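Local structure of putative ATP binding component of ABC-transporter (Escherichia coli, 2R5O) at residues G47-I55 and L157-L166. The protein probably serves as the ATP-binding component of an ABC transporter exporting O-antigen polysaccharide, this chain being its carbohydrate-binding C-terminal domain. Numbering follows the deposited sequence.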
loop_
_atom_site.group_PDB
_atom_site.type_symbol
_atom_site.label_atom_id
_atom_site.label_comp_id
_atom_site.label_asym_id
_atom_site.label_seq_id
_atom_site.Cartn_x
_atom_site.Cartn_y
_atom_site.Cartn_z
ATOM N N GLY A 47 -6.614 -23.566 -23.382
ATOM C CA GLY A 47 -5.322 -24.223 -23.439
ATOM C C GLY A 47 -4.756 -24.567 -22.069
ATOM O O GLY A 47 -3.806 -25.330 -21.956
ATOM N N ALA A 48 -5.335 -23.965 -21.035
ATOM C CA ALA A 48 -5.050 -24.303 -19.646
ATOM C C ALA A 48 -6.252 -23.865 -18.848
ATOM O O ALA A 48 -7.007 -22.997 -19.290
ATOM C CB ALA A 48 -3.817 -23.561 -19.151
ATOM N N LYS A 49 -6.403 -24.434 -17.665
ATOM C CA LYS A 49 -7.518 -24.108 -16.770
ATOM C C LYS A 49 -6.999 -23.969 -15.354
ATOM O O LYS A 49 -6.325 -24.874 -14.857
ATOM C CB LYS A 49 -8.606 -25.193 -16.778
ATOM C CG LYS A 49 -9.405 -25.214 -18.056
ATOM C CD LYS A 49 -10.367 -26.360 -18.052
ATOM C CE LYS A 49 -11.600 -26.071 -17.283
ATOM N NZ LYS A 49 -12.655 -27.121 -17.634
ATOM N N ILE A 50 -7.381 -22.872 -14.693
ATOM C CA ILE A 50 -7.130 -22.726 -13.273
ATOM C C ILE A 50 -8.259 -23.491 -12.584
ATOM O O ILE A 50 -9.417 -23.076 -12.638
ATOM C CB ILE A 50 -7.111 -21.283 -12.811
ATOM C CG1 ILE A 50 -6.129 -20.478 -13.659
ATOM C CG2 ILE A 50 -6.769 -21.235 -11.353
ATOM C CD1 ILE A 50 -6.169 -19.004 -13.372
ATOM N N ILE A 51 -7.938 -24.637 -11.988
ATOM C CA ILE A 51 -8.955 -25.576 -11.495
ATOM C C ILE A 51 -9.151 -25.551 -9.972
ATOM O O ILE A 51 -10.089 -26.152 -9.477
ATOM C CB ILE A 51 -8.650 -27.014 -11.979
ATOM C CG1 ILE A 51 -7.197 -27.416 -11.706
ATOM C CG2 ILE A 51 -8.970 -27.125 -13.467
ATOM C CD1 ILE A 51 -6.965 -28.910 -11.923
ATOM N N ASP A 52 -8.270 -24.865 -9.252
ATOM C CA ASP A 52 -8.417 -24.787 -7.797
ATOM C C ASP A 52 -7.570 -23.637 -7.285
ATOM O O ASP A 52 -6.689 -23.133 -7.994
ATOM C CB ASP A 52 -8.003 -26.117 -7.132
ATOM C CG ASP A 52 -8.662 -26.358 -5.781
ATOM O OD1 ASP A 52 -9.444 -25.531 -5.301
ATOM O OD2 ASP A 52 -8.387 -27.442 -5.213
ATOM N N TYR A 53 -7.855 -23.208 -6.060
ATOM C CA TYR A 53 -6.997 -22.261 -5.352
ATOM C C TYR A 53 -6.997 -22.573 -3.875
ATOM O O TYR A 53 -7.858 -23.317 -3.374
ATOM C CB TYR A 53 -7.435 -20.813 -5.593
ATOM C CG TYR A 53 -8.738 -20.388 -4.943
ATOM C CD1 TYR A 53 -8.781 -19.757 -3.693
ATOM C CD2 TYR A 53 -9.939 -20.588 -5.586
ATOM C CE1 TYR A 53 -9.967 -19.361 -3.127
ATOM C CE2 TYR A 53 -11.147 -20.168 -5.027
ATOM C CZ TYR A 53 -11.140 -19.554 -3.801
ATOM O OH TYR A 53 -12.360 -19.160 -3.265
ATOM N N HIS A 54 -6.036 -21.973 -3.195
ATOM C CA HIS A 54 -5.930 -22.104 -1.752
ATOM C C HIS A 54 -5.386 -20.804 -1.193
ATOM O O HIS A 54 -4.544 -20.167 -1.812
ATOM C CB HIS A 54 -4.987 -23.264 -1.380
ATOM C CG HIS A 54 -5.091 -23.689 0.046
ATOM N ND1 HIS A 54 -6.073 -24.550 0.483
ATOM C CD2 HIS A 54 -4.338 -23.378 1.126
ATOM C CE1 HIS A 54 -5.913 -24.756 1.785
ATOM N NE2 HIS A 54 -4.883 -24.040 2.203
ATOM N N ILE A 55 -5.876 -20.388 -0.039
ATOM C CA ILE A 55 -5.370 -19.230 0.668
ATOM C C ILE A 55 -5.029 -19.643 2.076
ATOM O O ILE A 55 -5.792 -20.381 2.714
ATOM C CB ILE A 55 -6.386 -18.065 0.648
ATOM C CG1 ILE A 55 -6.635 -17.665 -0.823
ATOM C CG2 ILE A 55 -5.875 -16.867 1.461
ATOM C CD1 ILE A 55 -7.720 -16.601 -1.059
ATOM N N LEU A 157 -4.788 -17.498 -21.132
ATOM C CA LEU A 157 -5.300 -18.865 -21.258
ATOM C C LEU A 157 -6.564 -19.037 -20.444
ATOM O O LEU A 157 -7.576 -19.467 -20.978
ATOM C CB LEU A 157 -4.249 -19.903 -20.874
ATOM C CG LEU A 157 -2.899 -19.748 -21.585
ATOM C CD1 LEU A 157 -1.903 -20.743 -21.055
ATOM C CD2 LEU A 157 -3.036 -19.893 -23.098
ATOM N N ASP A 158 -6.501 -18.714 -19.164
ATOM C CA ASP A 158 -7.670 -18.749 -18.271
ATOM C C ASP A 158 -7.486 -17.636 -17.269
ATOM O O ASP A 158 -6.451 -17.595 -16.601
ATOM C CB ASP A 158 -7.796 -20.116 -17.563
ATOM C CG ASP A 158 -9.092 -20.274 -16.787
ATOM O OD1 ASP A 158 -10.079 -19.546 -17.066
ATOM O OD2 ASP A 158 -9.121 -21.134 -15.872
ATOM N N ARG A 159 -8.442 -16.731 -17.170
ATOM C CA ARG A 159 -8.334 -15.514 -16.374
ATOM C C ARG A 159 -9.578 -15.449 -15.524
ATOM O O ARG A 159 -10.683 -15.276 -16.052
ATOM C CB ARG A 159 -8.227 -14.299 -17.288
ATOM C CG ARG A 159 -7.094 -14.418 -18.319
ATOM C CD ARG A 159 -5.683 -14.542 -17.680
ATOM N NE ARG A 159 -5.461 -13.349 -16.910
ATOM C CZ ARG A 159 -4.836 -12.267 -17.328
ATOM N NH1 ARG A 159 -4.052 -12.292 -18.412
ATOM N NH2 ARG A 159 -4.928 -11.182 -16.589
ATOM N N ARG A 160 -9.433 -15.638 -14.226
ATOM C CA ARG A 160 -10.570 -15.734 -13.294
ATOM C C ARG A 160 -10.692 -14.410 -12.554
ATOM O O ARG A 160 -10.224 -14.254 -11.413
ATOM C CB ARG A 160 -10.425 -16.972 -12.432
ATOM C CG ARG A 160 -10.330 -18.201 -13.332
ATOM C CD ARG A 160 -10.640 -19.546 -12.709
ATOM N NE ARG A 160 -12.058 -19.651 -12.372
ATOM C CZ ARG A 160 -12.664 -20.805 -12.142
ATOM N NH1 ARG A 160 -12.002 -21.933 -12.224
ATOM N NH2 ARG A 160 -13.943 -20.817 -11.813
ATOM N N TYR A 161 -11.254 -13.436 -13.267
ATOM C CA TYR A 161 -11.190 -12.046 -12.861
ATOM C C TYR A 161 -12.266 -11.772 -11.798
ATOM O O TYR A 161 -13.427 -12.176 -11.919
ATOM C CB TYR A 161 -11.412 -11.183 -14.098
ATOM C CG TYR A 161 -11.479 -9.706 -13.877
ATOM C CD1 TYR A 161 -10.365 -8.967 -13.530
ATOM C CD2 TYR A 161 -12.665 -9.025 -14.105
ATOM C CE1 TYR A 161 -10.465 -7.564 -13.372
ATOM C CE2 TYR A 161 -12.765 -7.678 -13.947
ATOM C CZ TYR A 161 -11.686 -6.960 -13.582
ATOM O OH TYR A 161 -11.836 -5.592 -13.459
ATOM N N ASP A 162 -11.848 -11.081 -10.733
ATOM C CA ASP A 162 -12.694 -10.708 -9.606
ATOM C C ASP A 162 -13.461 -11.924 -9.107
ATOM O O ASP A 162 -14.671 -11.890 -8.867
ATOM C CB ASP A 162 -13.663 -9.581 -9.967
ATOM C CG ASP A 162 -12.998 -8.218 -10.110
ATOM O OD1 ASP A 162 -11.868 -8.029 -9.688
ATOM O OD2 ASP A 162 -13.700 -7.320 -10.659
ATOM N N SER A 163 -12.724 -13.018 -8.927
ATOM C CA SER A 163 -13.327 -14.308 -8.632
ATOM C C SER A 163 -13.323 -14.714 -7.176
ATOM O O SER A 163 -13.980 -15.714 -6.849
ATOM C CB SER A 163 -12.653 -15.382 -9.468
ATOM O OG SER A 163 -11.249 -15.443 -9.189
ATOM N N ILE A 164 -12.631 -13.970 -6.323
ATOM C CA ILE A 164 -12.539 -14.307 -4.911
ATOM C C ILE A 164 -12.704 -13.026 -4.094
ATOM O O ILE A 164 -12.123 -11.984 -4.452
ATOM C CB ILE A 164 -11.180 -14.997 -4.598
ATOM C CG1 ILE A 164 -11.033 -16.329 -5.367
ATOM C CG2 ILE A 164 -10.998 -15.200 -3.087
ATOM C CD1 ILE A 164 -9.592 -16.790 -5.512
ATOM N N ILE A 165 -13.510 -13.080 -3.033
ATOM C CA ILE A 165 -13.632 -11.951 -2.106
ATOM C C ILE A 165 -12.691 -12.194 -0.932
ATOM O O ILE A 165 -12.626 -13.298 -0.370
ATOM C CB ILE A 165 -15.094 -11.650 -1.687
ATOM C CG1 ILE A 165 -15.146 -10.386 -0.831
ATOM C CG2 ILE A 165 -15.740 -12.839 -0.999
ATOM C CD1 ILE A 165 -16.518 -9.757 -0.758
ATOM N N LEU A 166 -11.936 -11.157 -0.574
ATOM C CA LEU A 166 -11.055 -11.141 0.587
ATOM C C LEU A 166 -11.588 -10.146 1.613
ATOM O O LEU A 166 -11.964 -9.042 1.274
ATOM C CB LEU A 166 -9.651 -10.672 0.191
ATOM C CG LEU A 166 -8.945 -11.440 -0.935
ATOM C CD1 LEU A 166 -7.568 -10.861 -1.209
ATOM C CD2 LEU A 166 -8.828 -12.922 -0.631
#
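Both backbone polar groups of Ile-50 are taken up by side chains of 157-166, an example of how strands of two different sheets can be joined by side chain-to-backbone bonds. Ile-50 N donates to Asp-158 OD2 at 2.7 Å, 162° at the hydrogen, and meets the lone pair that points away from the other carboxylate oxygen. Asp-158 reaches this amide because its carboxylate carbon is swung away from its own backbone N (chi1 -172°); the same OD2 also forms a salt bridge with Arg-42. Ile-50 O accepts from Arg-160 NH1 at 2.9 Å, lying at the edge of the guanidinium and within its plane. The guanidinium also forms salt bridges through NE with Glu-40 and through NH1 with Asp-28, so NH1 serves two acceptors. Ala-48 N, by contrast, is buried without a partner. Farther along, the contact turns apolar: Ile-164 CD1 sits 3.4 Å from the centroid of the Tyr-53 ring, almost on its normal, a CH-pi contact, while Tyr-53 OH is hydrogen-bonded to Pro-34 O. Ile-55 CD1 then meets Leu-166 CD2 at 3.9 Å. Polar bonds round Ile-50 and apolar contacts beyond it fit the beta-sandwich of an immunoglobulin-like fold.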